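Local coordinates for protein anti-H(O) lectin 1 (Ulex europaeus, PDB 1FX5) that binds L-fucose as a calcium- and manganese-containing legume lectin specific for the H(O) blood group, at residues I69-F74 with N230-S235; F91-P96 with V210-S215. All coordinates share one frame; numbering follows the deposited sequence.

Contact 1 (I69-F74 with N230-S235)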
loop_
_atom_site.group_PDB
_atom_site.type_symbol
_atom_site.label_atom_id
_atom_site.label_comp_id
_atom_site.label_asym_id
_atom_site.label_seq_id
_atom_site.Cartn_x
_atom_site.Cartn_y
_atom_site.Cartn_z
ATOM N N ILE A 69 11.057 -9.062 -5.308
ATOM C CA ILE A 69 10.903 -10.493 -5.180
ATOM C C ILE A 69 9.475 -10.718 -4.724
ATOM O O ILE A 69 8.950 -9.942 -3.937
ATOM C CB ILE A 69 11.872 -11.101 -4.160
ATOM C CG1 ILE A 69 11.691 -12.609 -4.099
ATOM C CG2 ILE A 69 11.581 -10.574 -2.791
ATOM C CD1 ILE A 69 12.603 -13.265 -3.099
ATOM N N THR A 70 8.820 -11.727 -5.281
ATOM C CA THR A 70 7.446 -12.046 -4.916
ATOM C C THR A 70 7.308 -13.576 -4.908
ATOM O O THR A 70 8.027 -14.286 -5.640
ATOM C CB THR A 70 6.429 -11.416 -5.914
ATOM O OG1 THR A 70 5.105 -11.473 -5.375
ATOM C CG2 THR A 70 6.429 -12.147 -7.250
ATOM N N SER A 71 6.450 -14.086 -4.033
ATOM C CA SER A 71 6.228 -15.520 -3.950
ATOM C C SER A 71 4.762 -15.758 -3.585
ATOM O O SER A 71 4.149 -14.952 -2.867
ATOM C CB SER A 71 7.170 -16.172 -2.921
ATOM O OG SER A 71 6.996 -15.598 -1.646
ATOM N N PHE A 72 4.199 -16.840 -4.119
ATOM C CA PHE A 72 2.809 -17.212 -3.873
ATOM C C PHE A 72 2.575 -18.678 -4.242
ATOM O O PHE A 72 3.358 -19.289 -4.990
ATOM C CB PHE A 72 1.848 -16.302 -4.673
ATOM C CG PHE A 72 2.047 -16.357 -6.169
ATOM C CD1 PHE A 72 1.360 -17.284 -6.942
ATOM C CD2 PHE A 72 2.944 -15.501 -6.797
ATOM C CE1 PHE A 72 1.562 -17.365 -8.319
ATOM C CE2 PHE A 72 3.155 -15.572 -8.179
ATOM C CZ PHE A 72 2.468 -16.504 -8.945
ATOM N N SER A 73 1.518 -19.254 -3.682
ATOM C CA SER A 73 1.140 -20.641 -3.946
ATOM C C SER A 73 -0.216 -20.608 -4.655
ATOM O O SER A 73 -1.088 -19.800 -4.300
ATOM C CB SER A 73 1.013 -21.417 -2.631
ATOM O OG SER A 73 2.274 -21.500 -1.984
ATOM N N PHE A 74 -0.413 -21.485 -5.632
ATOM C CA PHE A 74 -1.682 -21.501 -6.346
ATOM C C PHE A 74 -2.086 -22.953 -6.716
ATOM O O PHE A 74 -1.300 -23.904 -6.542
ATOM C CB PHE A 74 -1.567 -20.613 -7.614
ATOM C CG PHE A 74 -0.902 -21.299 -8.798
ATOM C CD1 PHE A 74 -1.651 -21.998 -9.730
ATOM C CD2 PHE A 74 0.465 -21.243 -8.971
ATOM C CE1 PHE A 74 -1.053 -22.637 -10.812
ATOM C CE2 PHE A 74 1.079 -21.873 -10.050
ATOM C CZ PHE A 74 0.315 -22.576 -10.975
ATOM N N ASN A 230 -1.792 -17.529 -0.945
ATOM C CA ASN A 230 -1.111 -16.513 -0.151
ATOM C C ASN A 230 -0.262 -15.700 -1.097
ATOM O O ASN A 230 -0.098 -16.074 -2.270
ATOM C CB ASN A 230 -0.236 -17.142 0.932
ATOM C CG ASN A 230 0.586 -18.303 0.415
ATOM O OD1 ASN A 230 1.334 -18.181 -0.553
ATOM N ND2 ASN A 230 0.418 -19.456 1.046
ATOM N N TRP A 231 0.352 -14.652 -0.570
ATOM C CA TRP A 231 1.167 -13.799 -1.404
ATOM C C TRP A 231 2.087 -12.929 -0.575
ATOM O O TRP A 231 1.645 -12.295 0.387
ATOM C CB TRP A 231 0.212 -12.901 -2.202
ATOM C CG TRP A 231 0.816 -11.989 -3.223
ATOM C CD1 TRP A 231 2.029 -12.131 -3.860
ATOM C CD2 TRP A 231 0.192 -10.831 -3.794
ATOM N NE1 TRP A 231 2.184 -11.132 -4.796
ATOM C CE2 TRP A 231 1.074 -10.325 -4.779
ATOM C CE3 TRP A 231 -1.031 -10.181 -3.576
ATOM C CZ2 TRP A 231 0.765 -9.194 -5.549
ATOM C CZ3 TRP A 231 -1.338 -9.059 -4.340
ATOM C CH2 TRP A 231 -0.441 -8.578 -5.316
ATOM N N TYR A 232 3.352 -12.883 -0.974
ATOM C CA TYR A 232 4.364 -12.084 -0.304
ATOM C C TYR A 232 5.041 -11.254 -1.402
ATOM O O TYR A 232 5.345 -11.800 -2.480
ATOM C CB TYR A 232 5.379 -12.988 0.398
ATOM C CG TYR A 232 6.645 -12.266 0.782
ATOM C CD1 TYR A 232 6.715 -11.508 1.948
ATOM C CD2 TYR A 232 7.779 -12.334 -0.032
ATOM C CE1 TYR A 232 7.882 -10.842 2.303
ATOM C CE2 TYR A 232 8.960 -11.668 0.305
ATOM C CZ TYR A 232 9.005 -10.924 1.474
ATOM O OH TYR A 232 10.176 -10.268 1.823
ATOM N N PHE A 233 5.303 -9.968 -1.125
ATOM C CA PHE A 233 5.941 -9.079 -2.097
ATOM C C PHE A 233 6.805 -8.030 -1.434
ATOM O O PHE A 233 6.394 -7.417 -0.444
ATOM C CB PHE A 233 4.870 -8.340 -2.912
ATOM C CG PHE A 233 5.427 -7.355 -3.910
ATOM C CD1 PHE A 233 5.700 -7.748 -5.213
ATOM C CD2 PHE A 233 5.686 -6.030 -3.543
ATOM C CE1 PHE A 233 6.227 -6.841 -6.151
ATOM C CE2 PHE A 233 6.210 -5.116 -4.466
ATOM C CZ PHE A 233 6.483 -5.527 -5.776
ATOM N N THR A 234 7.969 -7.764 -2.021
ATOM C CA THR A 234 8.872 -6.768 -1.487
ATOM C C THR A 234 9.723 -6.132 -2.592
ATOM O O THR A 234 10.231 -6.839 -3.489
ATOM C CB THR A 234 9.765 -7.357 -0.355
ATOM O OG1 THR A 234 10.772 -6.413 0.016
ATOM C CG2 THR A 234 10.471 -8.567 -0.821
ATOM N N SER A 235 9.783 -4.796 -2.600
ATOM C CA SER A 235 10.576 -4.064 -3.591
ATOM C C SER A 235 11.413 -3.048 -2.849
ATOM O O SER A 235 10.997 -2.512 -1.794
ATOM C CB SER A 235 9.729 -3.357 -4.642
ATOM O OG SER A 235 8.872 -2.403 -4.049
HETATM O O HOH W 1 4.348 -19.451 -0.763
#
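T70 and W231 meet through their side chains where two antiparallel strands, 69-74 and 230-235, run together in one sheet of the legume lectin jelly-roll sandwich. In the backbone ladder I69 pairs with T234 and S71 with Y232, each through two hydrogen bonds, the shortest from Y232 N to S71 O at 2.9 Å. W231 CA to S71 O and T70 CA to Y232 O add CA-H...O contacts.

The side-chain bonds lie on the face that looks into the sandwich. With its hydroxyl turned anti to the backbone N (chi1 -167°), T70 accepts from W231 NE1 at OG1 (3.0 Å), close to the indole plane, and donates to Y232 O at 2.9 Å. The carbonyl of Y232 thus receives both S71 N and a hydroxyl that stands tilted from the carbonyl plane. The two bonds satisfy buried polar atoms, and the bent indole bond (138° at the hydrogen) helps to hold the rotation of the ring, which also meets F6. The edge of the F233 ring adjoins the same OG1, which lies 3.8 Å from F233 CD1.

On the other face I69 CG2 approaches Y232 CE2 at 4.2 Å, and S71 OG lies beside Y232 CB and CD2. At the N230 end, S73 N reaches N230 OD1 in a weak hydrogen bond (3.3 Å), and one water bridges N230 OD1 to S73 OG.

Contact 2 (F91-P96 with V210-S215)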
loop_
_atom_site.group_PDB
_atom_site.type_symbol
_atom_site.label_atom_id
_atom_site.label_comp_id
_atom_site.label_asym_id
_atom_site.label_seq_id
_atom_site.Cartn_x
_atom_site.Cartn_y
_atom_site.Cartn_z
ATOM N N PHE A 91 1.173 -13.235 -13.467
ATOM C CA PHE A 91 1.638 -12.305 -12.421
ATOM C C PHE A 91 2.076 -11.164 -13.380
ATOM O O PHE A 91 2.837 -11.414 -14.333
ATOM C CB PHE A 91 2.819 -12.764 -11.578
ATOM C CG PHE A 91 3.347 -11.663 -10.675
ATOM C CD1 PHE A 91 4.423 -10.874 -11.070
ATOM C CD2 PHE A 91 2.686 -11.332 -9.494
ATOM C CE1 PHE A 91 4.828 -9.769 -10.319
ATOM C CE2 PHE A 91 3.086 -10.233 -8.744
ATOM C CZ PHE A 91 4.162 -9.448 -9.163
ATOM N N PHE A 92 1.625 -9.929 -13.159
ATOM C CA PHE A 92 2.008 -8.851 -14.069
ATOM C C PHE A 92 2.217 -7.454 -13.504
ATOM O O PHE A 92 1.798 -7.151 -12.381
ATOM C CB PHE A 92 0.970 -8.770 -15.211
ATOM C CG PHE A 92 -0.379 -8.199 -14.785
ATOM C CD1 PHE A 92 -1.235 -8.912 -13.957
ATOM C CD2 PHE A 92 -0.771 -6.933 -15.195
ATOM C CE1 PHE A 92 -2.460 -8.376 -13.531
ATOM C CE2 PHE A 92 -1.998 -6.381 -14.779
ATOM C CZ PHE A 92 -2.838 -7.109 -13.940
ATOM N N LEU A 93 2.934 -6.628 -14.266
ATOM C CA LEU A 93 3.217 -5.235 -13.886
ATOM C C LEU A 93 2.657 -4.421 -15.058
ATOM O O LEU A 93 2.951 -4.739 -16.220
ATOM C CB LEU A 93 4.727 -4.985 -13.716
ATOM C CG LEU A 93 5.382 -5.719 -12.534
ATOM C CD1 LEU A 93 6.076 -6.928 -13.055
ATOM C CD2 LEU A 93 6.400 -4.883 -11.844
ATOM N N ALA A 94 1.802 -3.438 -14.770
ATOM C CA ALA A 94 1.204 -2.596 -15.828
ATOM C C ALA A 94 0.789 -1.214 -15.302
ATOM O O ALA A 94 0.918 -0.945 -14.115
ATOM C CB ALA A 94 -0.020 -3.291 -16.408
ATOM N N PRO A 95 0.383 -0.290 -16.189
ATOM C CA PRO A 95 -0.036 1.031 -15.689
ATOM C C PRO A 95 -1.142 0.774 -14.651
ATOM O O PRO A 95 -2.028 -0.031 -14.895
ATOM C CB PRO A 95 -0.569 1.708 -16.947
ATOM C CG PRO A 95 0.370 1.161 -18.019
ATOM C CD PRO A 95 0.386 -0.327 -17.665
ATOM N N PRO A 96 -1.122 1.477 -13.496
ATOM C CA PRO A 96 -2.131 1.276 -12.432
ATOM C C PRO A 96 -3.592 1.460 -12.785
ATOM O O PRO A 96 -4.475 0.869 -12.161
ATOM C CB PRO A 96 -1.672 2.215 -11.314
ATOM C CG PRO A 96 -0.908 3.285 -12.037
ATOM C CD PRO A 96 -0.176 2.558 -13.144
ATOM N N VAL A 210 3.815 1.547 -11.304
ATOM C CA VAL A 210 3.001 0.451 -11.852
ATOM C C VAL A 210 2.244 -0.286 -10.756
ATOM O O VAL A 210 2.579 -0.166 -9.578
ATOM C CB VAL A 210 3.878 -0.635 -12.589
ATOM C CG1 VAL A 210 4.621 -0.035 -13.766
ATOM C CG2 VAL A 210 4.868 -1.281 -11.618
ATOM N N SER A 211 1.211 -1.030 -11.134
ATOM C CA SER A 211 0.438 -1.801 -10.153
ATOM C C SER A 211 0.948 -3.247 -10.296
ATOM O O SER A 211 1.552 -3.568 -11.318
ATOM C CB SER A 211 -1.049 -1.764 -10.507
ATOM O OG SER A 211 -1.294 -2.370 -11.762
ATOM N N VAL A 212 0.845 -4.067 -9.254
ATOM C CA VAL A 212 1.292 -5.466 -9.338
ATOM C C VAL A 212 0.039 -6.288 -9.006
ATOM O O VAL A 212 -0.764 -5.867 -8.153
ATOM C CB VAL A 212 2.423 -5.837 -8.351
ATOM C CG1 VAL A 212 3.684 -5.047 -8.666
ATOM C CG2 VAL A 212 1.979 -5.632 -6.909
ATOM N N GLY A 213 -0.153 -7.427 -9.677
ATOM C CA GLY A 213 -1.327 -8.244 -9.411
ATOM C C GLY A 213 -1.360 -9.519 -10.226
ATOM O O GLY A 213 -0.346 -9.910 -10.812
ATOM N N PHE A 214 -2.538 -10.130 -10.326
ATOM C CA PHE A 214 -2.709 -11.364 -11.068
ATOM C C PHE A 214 -3.942 -11.294 -11.967
ATOM O O PHE A 214 -4.845 -10.471 -11.766
ATOM C CB PHE A 214 -2.977 -12.553 -10.114
ATOM C CG PHE A 214 -1.976 -12.724 -8.967
ATOM C CD1 PHE A 214 -2.202 -12.117 -7.730
ATOM C CD2 PHE A 214 -0.865 -13.555 -9.104
ATOM C CE1 PHE A 214 -1.342 -12.335 -6.652
ATOM C CE2 PHE A 214 -0.011 -13.775 -8.036
ATOM C CZ PHE A 214 -0.249 -13.164 -6.811
ATOM N N SER A 215 -4.001 -12.217 -12.919
ATOM C CA SER A 215 -5.116 -12.319 -13.852
ATOM C C SER A 215 -5.304 -13.829 -14.072
ATOM O O SER A 215 -4.339 -14.614 -13.952
ATOM C CB SER A 215 -4.843 -11.570 -15.180
ATOM O OG SER A 215 -4.197 -12.367 -16.167
HETATM O O HOH W 2 -0.871 -5.393 -12.160
#
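The ring of F91 turns its edge to the face of F214, a T-shaped pair with centroids 5.8 Å apart and planes at 75°. CG of F91 stands anti to the backbone N (chi1 172°), which lays the ring alongside V212, with F91 CZ 4.1 Å from V212 CB. L93 continues this apolar row: its CD2 branch meets V210 CG2 at 3.9 Å and also touches V212 CG1. F91, L93, V212 and F214 share one face of the sheet, where W231 packs on F91 and V212.

Beneath these side chains, 91-94 and 210-215 are antiparallel neighbours in the curved sheet of the legume lectin sandwich, the axes of these two short segments at 142°. Two firm backbone bonds, F92 N to G213 O (3.1 Å) and S211 N to A94 O (3.0 Å), enclose weaker ones from G213 N to F92 O and from A94 N to S211 O. CA-H...O contacts from V212 to F92 O and from L93 to S211 O fall within this ladder, and one from F91 to G213 O lies just beyond it.

On the opposite face F92 brings the CD1-CE1 side of its ring to the backbone of G213 and F214, with F214 C near the ring plane at its edge; F92 CD1 is 3.4 Å from G213 O. Past the end of strand 91-94, P96 CA rests against S211 CB at 3.8 Å. A water sits over one face of the F92 ring, donates to F92 O and is hydrogen-bonded to S211 OG. That hydroxyl also bonds R50 NH1.

In the fold
Contacts 1 and 2, with centres 13 Å apart, face each other through the apolar interior of the lectin. Their junction is F214 of contact 2, whose CE1 lies 3.6 Å from W231 CD2 and whose CE2 lies 3.6 Å from F72 CD2, both of contact 1; beside it, F233 CE1 touches V212 CG1 at 4.0 Å. Strands 64-78 and 88-94 follow each other in the chain, as do 209-219 and 224-236. The manganese ligand E125 lies near both, its side chain about 10 Å from that of F72 and about 8 Å from that of S215. The P95 side chain is about 11 Å from a fucose of a glycan carried by the protein, not one in the recognition site.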